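Local atomic coordinates of separin (Saccharomyces cerevisiae, PDB entry 5U1T), a protein that cleaves the cohesin subunit MCD1/SCC1 at the onset of anaphase as a caspase-like cysteine protease, and so drives chromosome segregation. Residues A[1264-1267]-A[1272-1275]; A[1267-1272]-A[1336-1341]. All coordinates share one frame; numbering follows the deposited sequence.

Interaction 1 (A[1264-1267]-A[1272-1275]); sequences EILH and SRKL
With CG beside the backbone N (chi1 -82°) and the chain extended from there to NE, the side chain of Arg1273 leaves the short helix 1271-1275 in the direction of the last turns of helix 1252-1269. His1267 approaches from its own side of the turn: its CG stands anti to the backbone N (chi1 -171°), and although the CB bond points away from residues 1272-1275, the ring comes back to the far backbone. The imidazole presents CD2 at its edge, near the ring plane, to the carbonyl oxygen of Arg1273, with His1267 CD2 and Arg1273 O 3.5 Å apart.

The aliphatic part of the arginine packs on the end of the longer helix. Arg1273 CB lies 3.7 Å from His1267 O, while its CD passes the preceding carbonyl, 3.7 Å from Leu1266 O. Lys1274 adds its CG over the same His1267 carbonyl, CG to O being 3.4 Å, before the chain bends about its CG-CD bond and the amine leads away. Two methylene groups from successive residues thus cover one backbone oxygen.

The charged end of Arg1273 finds its partners in the chain that follows: NH2 forms a salt bridge with Glu1323 and donates a hydrogen bond to Ile1283 O. Phe1282 packs edge-to-face with the His1267 ring, and Pro1279 also touches that imidazole. Two consecutive helices, 1252-1269 and 1271-1275, meet here at a tight break at Leu1270; four residues separate the two segments, and their closest CA atoms, those of His1267 and Arg1273, are 5.2 Å apart.

Across the turn itself, then, the chemistry is mainly carbon against carbonyl oxygen, and the directional polar bonds of the arginine probably fix its methylene chain against helix 1252-1269 from the far end.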
loop_
_atom_site.group_PDB
_atom_site.type_symbol
_atom_site.label_atom_id
_atom_site.label_comp_id
_atom_site.label_asym_id
_atom_site.label_seq_id
_atom_site.Cartn_x
_atom_site.Cartn_y
_atom_site.Cartn_z
ATOM N N GLU A 1264 19.373 -74.470 -6.648
ATOM C CA GLU A 1264 20.334 -75.522 -6.363
ATOM C C GLU A 1264 21.731 -74.930 -6.479
ATOM O O GLU A 1264 22.566 -75.105 -5.585
ATOM C CB GLU A 1264 20.152 -76.707 -7.298
ATOM C CG GLU A 1264 21.398 -77.598 -7.495
ATOM C CD GLU A 1264 21.349 -78.353 -8.847
ATOM O OE1 GLU A 1264 20.398 -78.106 -9.636
ATOM O OE2 GLU A 1264 22.237 -79.203 -9.127
ATOM N N ILE A 1265 21.967 -74.190 -7.553
ATOM C CA ILE A 1265 23.262 -73.549 -7.732
ATOM C C ILE A 1265 23.653 -72.635 -6.548
ATOM O O ILE A 1265 24.793 -72.688 -6.079
ATOM C CB ILE A 1265 23.298 -72.767 -9.048
ATOM C CG1 ILE A 1265 23.275 -73.757 -10.213
ATOM C CG2 ILE A 1265 24.537 -71.879 -9.112
ATOM C CD1 ILE A 1265 22.799 -73.189 -11.491
ATOM N N LEU A 1266 22.718 -71.838 -6.035
ATOM C CA LEU A 1266 23.001 -71.021 -4.852
ATOM C C LEU A 1266 23.281 -71.883 -3.610
ATOM O O LEU A 1266 24.125 -71.535 -2.769
ATOM C CB LEU A 1266 21.844 -70.055 -4.576
ATOM C CG LEU A 1266 21.653 -68.894 -5.568
ATOM C CD1 LEU A 1266 20.575 -67.891 -5.108
ATOM C CD2 LEU A 1266 22.976 -68.178 -5.839
ATOM N N HIS A 1267 22.581 -73.018 -3.524
ATOM C CA HIS A 1267 22.664 -73.919 -2.377
ATOM C C HIS A 1267 24.053 -74.506 -2.252
ATOM O O HIS A 1267 24.599 -74.591 -1.160
ATOM C CB HIS A 1267 21.629 -75.039 -2.490
ATOM C CG HIS A 1267 21.503 -75.890 -1.261
ATOM N ND1 HIS A 1267 20.565 -76.886 -1.141
ATOM C CD2 HIS A 1267 22.198 -75.888 -0.096
ATOM C CE1 HIS A 1267 20.678 -77.461 0.040
ATOM N NE2 HIS A 1267 21.665 -76.884 0.692
ATOM N N SER A 1272 26.871 -69.701 3.152
ATOM C CA SER A 1272 25.796 -69.687 4.121
ATOM C C SER A 1272 24.865 -70.870 3.944
ATOM O O SER A 1272 24.425 -71.475 4.923
ATOM C CB SER A 1272 25.002 -68.393 4.017
ATOM O OG SER A 1272 24.304 -68.176 5.225
ATOM N N ARG A 1273 24.560 -71.197 2.689
ATOM C CA ARG A 1273 23.576 -72.230 2.406
ATOM C C ARG A 1273 24.235 -73.584 2.558
ATOM O O ARG A 1273 23.588 -74.583 2.841
ATOM C CB ARG A 1273 22.980 -72.026 1.021
ATOM C CG ARG A 1273 21.896 -71.000 1.036
ATOM C CD ARG A 1273 21.725 -70.277 -0.274
ATOM N NE ARG A 1273 21.015 -69.024 -0.048
ATOM C CZ ARG A 1273 19.801 -68.715 -0.503
ATOM N NH1 ARG A 1273 19.107 -69.550 -1.274
ATOM N NH2 ARG A 1273 19.297 -67.531 -0.187
ATOM N N LYS A 1274 25.550 -73.584 2.438
ATOM C CA LYS A 1274 26.322 -74.796 2.606
ATOM C C LYS A 1274 26.500 -75.176 4.059
ATOM O O LYS A 1274 26.643 -76.361 4.350
ATOM C CB LYS A 1274 27.678 -74.642 1.943
ATOM C CG LYS A 1274 27.550 -74.360 0.455
ATOM C CD LYS A 1274 28.864 -73.902 -0.127
ATOM C CE LYS A 1274 29.922 -74.928 0.171
ATOM N NZ LYS A 1274 31.119 -74.634 -0.638
ATOM N N LEU A 1275 26.465 -74.197 4.971
ATOM C CA LEU A 1275 26.846 -74.447 6.367
ATOM C C LEU A 1275 25.823 -74.140 7.457
ATOM O O LEU A 1275 26.013 -74.569 8.600
ATOM C CB LEU A 1275 28.108 -73.653 6.704
ATOM C CG LEU A 1275 29.287 -73.821 5.755
ATOM C CD1 LEU A 1275 30.228 -72.669 5.956
ATOM C CD2 LEU A 1275 29.996 -75.179 5.916
#

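Interaction 2 (A[1267-1272]-A[1336-1341]); sequences HQNLPS and HVQLEE
Asn1269 and Gln1338 join their side-chain amides through one hydrogen bond, Asn1269 ND2 to Gln1338 OE1 at 2.9 Å. The N-H...O angle of 137° makes it a bent bond. The oxygen lies almost in the amide plane of Asn1269, whereas the donor is tilted 25° from the carbonyl plane of Gln1338. Gln1268 brings a third amide to the group, in van der Waals contact: its NE2 is 3.6 Å from Gln1338 NE2, and the planes of these two glutamine amides are turned 43° from each other.

Torsions set this meeting up from both helices. Gln1338 is extended beyond CG and spans the distance between the two backbones, whose nearest CA atoms, those of Asn1269 and Gln1338, are 10.1 Å apart; Gln1268 holds its CG in the crowded position between backbone N and carbonyl carbon, and then extends to meet the Gln1338 amide from the opposite direction.

The contact joins the C-terminal end of helix 1252-1269 to helix 1332-1347 by polar side chains, in a helical part of the chain far from its centre. Leu1270 is where the first helix ends, leaving helical backbone angles and standing as N-cap of helix 1271-1275. An alanine in place of Gln1338 would probably leave Asn1269 ND2 without its acceptor on this helix and open a gap beside the Gln1268 amide.

Further out, Asn1269 ND2 also makes a weak hydrogen bond to Ile1265 O, one turn back, and the Asn1269 backbone is hydrogen-bonded to Asp1331. Met1334 and Leu1335 touch the asparagine side chain. Deeper between the helices, Leu1339 rests on Phe1262 and on Ile1311 of helix 1303-1320.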
loop_
_atom_site.group_PDB
_atom_site.type_symbol
_atom_site.label_atom_id
_atom_site.label_comp_id
_atom_site.label_asym_id
_atom_site.label_seq_id
_atom_site.Cartn_x
_atom_site.Cartn_y
_atom_site.Cartn_z
ATOM N N HIS A 1267 22.581 -73.018 -3.524
ATOM C CA HIS A 1267 22.664 -73.919 -2.377
ATOM C C HIS A 1267 24.053 -74.506 -2.252
ATOM O O HIS A 1267 24.599 -74.591 -1.160
ATOM C CB HIS A 1267 21.629 -75.039 -2.490
ATOM C CG HIS A 1267 21.503 -75.890 -1.261
ATOM N ND1 HIS A 1267 20.565 -76.886 -1.141
ATOM C CD2 HIS A 1267 22.198 -75.888 -0.096
ATOM C CE1 HIS A 1267 20.678 -77.461 0.040
ATOM N NE2 HIS A 1267 21.665 -76.884 0.692
ATOM N N GLN A 1268 24.639 -74.893 -3.372
ATOM C CA GLN A 1268 25.897 -75.610 -3.313
ATOM C C GLN A 1268 27.109 -74.685 -3.357
ATOM O O GLN A 1268 28.224 -75.118 -3.083
ATOM C CB GLN A 1268 25.966 -76.638 -4.445
ATOM C CG GLN A 1268 26.239 -76.064 -5.822
ATOM C CD GLN A 1268 26.260 -77.140 -6.934
ATOM O OE1 GLN A 1268 25.301 -77.261 -7.736
ATOM N NE2 GLN A 1268 27.358 -77.921 -6.982
ATOM N N ASN A 1269 26.898 -73.409 -3.649
ATOM C CA ASN A 1269 28.026 -72.515 -3.891
ATOM C C ASN A 1269 28.147 -71.294 -2.973
ATOM O O ASN A 1269 29.172 -70.609 -2.995
ATOM C CB ASN A 1269 27.980 -72.055 -5.338
ATOM C CG ASN A 1269 28.302 -73.163 -6.291
ATOM O OD1 ASN A 1269 29.290 -73.878 -6.102
ATOM N ND2 ASN A 1269 27.460 -73.347 -7.312
ATOM N N LEU A 1270 27.109 -71.037 -2.178
ATOM C CA LEU A 1270 27.133 -69.982 -1.159
ATOM C C LEU A 1270 27.442 -70.535 0.240
ATOM O O LEU A 1270 26.710 -71.373 0.747
ATOM C CB LEU A 1270 25.794 -69.251 -1.125
ATOM C CG LEU A 1270 25.572 -68.017 -1.989
ATOM C CD1 LEU A 1270 26.275 -68.130 -3.309
ATOM C CD2 LEU A 1270 24.079 -67.821 -2.177
ATOM N N PRO A 1271 28.506 -70.032 0.880
ATOM C CA PRO A 1271 28.945 -70.525 2.188
ATOM C C PRO A 1271 27.816 -70.627 3.203
ATOM O O PRO A 1271 27.808 -71.542 4.024
ATOM C CB PRO A 1271 29.962 -69.482 2.647
ATOM C CG PRO A 1271 30.337 -68.729 1.474
ATOM C CD PRO A 1271 29.255 -68.839 0.453
ATOM N N SER A 1272 26.871 -69.701 3.152
ATOM C CA SER A 1272 25.796 -69.687 4.121
ATOM C C SER A 1272 24.865 -70.870 3.944
ATOM O O SER A 1272 24.425 -71.475 4.923
ATOM C CB SER A 1272 25.002 -68.393 4.017
ATOM O OG SER A 1272 24.304 -68.176 5.225
ATOM N N HIS A 1336 29.654 -69.053 -12.098
ATOM C CA HIS A 1336 29.889 -68.669 -13.480
ATOM C C HIS A 1336 29.507 -69.786 -14.441
ATOM O O HIS A 1336 28.646 -69.593 -15.316
ATOM C CB HIS A 1336 31.367 -68.274 -13.639
ATOM C CG HIS A 1336 31.855 -68.188 -15.054
ATOM N ND1 HIS A 1336 33.195 -68.264 -15.372
ATOM C CD2 HIS A 1336 31.198 -68.015 -16.231
ATOM C CE1 HIS A 1336 33.341 -68.159 -16.681
ATOM N NE2 HIS A 1336 32.146 -68.015 -17.228
ATOM N N VAL A 1337 30.139 -70.948 -14.268
ATOM C CA VAL A 1337 29.964 -72.061 -15.183
ATOM C C VAL A 1337 28.535 -72.572 -15.190
ATOM O O VAL A 1337 27.930 -72.711 -16.247
ATOM C CB VAL A 1337 30.920 -73.232 -14.833
ATOM C CG1 VAL A 1337 30.476 -74.516 -15.516
ATOM C CG2 VAL A 1337 32.351 -72.881 -15.211
ATOM N N GLN A 1338 28.005 -72.866 -14.009
ATOM C CA GLN A 1338 26.673 -73.453 -13.892
ATOM C C GLN A 1338 25.542 -72.487 -14.295
ATOM O O GLN A 1338 24.545 -72.905 -14.868
ATOM C CB GLN A 1338 26.442 -73.959 -12.461
ATOM C CG GLN A 1338 27.158 -75.261 -12.121
ATOM C CD GLN A 1338 27.333 -75.485 -10.610
ATOM O OE1 GLN A 1338 26.841 -74.700 -9.797
ATOM N NE2 GLN A 1338 28.049 -76.534 -10.233
ATOM N N LEU A 1339 25.676 -71.197 -13.999
ATOM C CA LEU A 1339 24.609 -70.256 -14.364
ATOM C C LEU A 1339 24.577 -70.011 -15.858
ATOM O O LEU A 1339 23.505 -69.951 -16.457
ATOM C CB LEU A 1339 24.765 -68.931 -13.640
ATOM C CG LEU A 1339 24.204 -68.861 -12.233
ATOM C CD1 LEU A 1339 24.712 -67.592 -11.620
ATOM C CD2 LEU A 1339 22.689 -68.891 -12.227
ATOM N N GLU A 1340 25.761 -69.866 -16.452
ATOM C CA GLU A 1340 25.897 -69.704 -17.899
ATOM C C GLU A 1340 25.355 -70.902 -18.645
ATOM O O GLU A 1340 24.757 -70.768 -19.707
ATOM C CB GLU A 1340 27.355 -69.504 -18.292
ATOM C CG GLU A 1340 27.558 -69.383 -19.785
ATOM C CD GLU A 1340 28.837 -68.674 -20.117
ATOM O OE1 GLU A 1340 29.717 -68.613 -19.231
ATOM O OE2 GLU A 1340 28.959 -68.161 -21.250
ATOM N N GLU A 1341 25.591 -72.074 -18.075
ATOM C CA GLU A 1341 25.083 -73.316 -18.623
ATOM C C GLU A 1341 23.563 -73.271 -18.669
ATOM O O GLU A 1341 22.963 -73.409 -19.736
ATOM C CB GLU A 1341 25.584 -74.499 -17.787
ATOM C CG GLU A 1341 25.251 -75.882 -18.299
ATOM C CD GLU A 1341 25.657 -76.981 -17.302
ATOM O OE1 GLU A 1341 26.529 -76.730 -16.408
ATOM O OE2 GLU A 1341 25.101 -78.110 -17.413
#

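Interactions 1 and 2 engage the end of helix 1252-1269 from two directions, with centres about 8 Å apart: the first packs the following helix 1271-1275 against its C-terminal end, the second ties it to helix 1332-1347. Their residue ranges overlap at His1267 and Ser1272, and the contacts meet directly. Lys1274 CD of interaction 1 lies 3.3 Å from Gln1268 O of interaction 2, and Ile1265 CG2 approaches Gln1338 OE1 to 3.7 Å, so the amide oxygen that accepts from Asn1269 also borders a hydrocarbon branch. Both contacts belong to the peptidase C50 region but lie away from Cys1497, the probable active-site residue, with the centre of each about 76 Å from the centre of the chain.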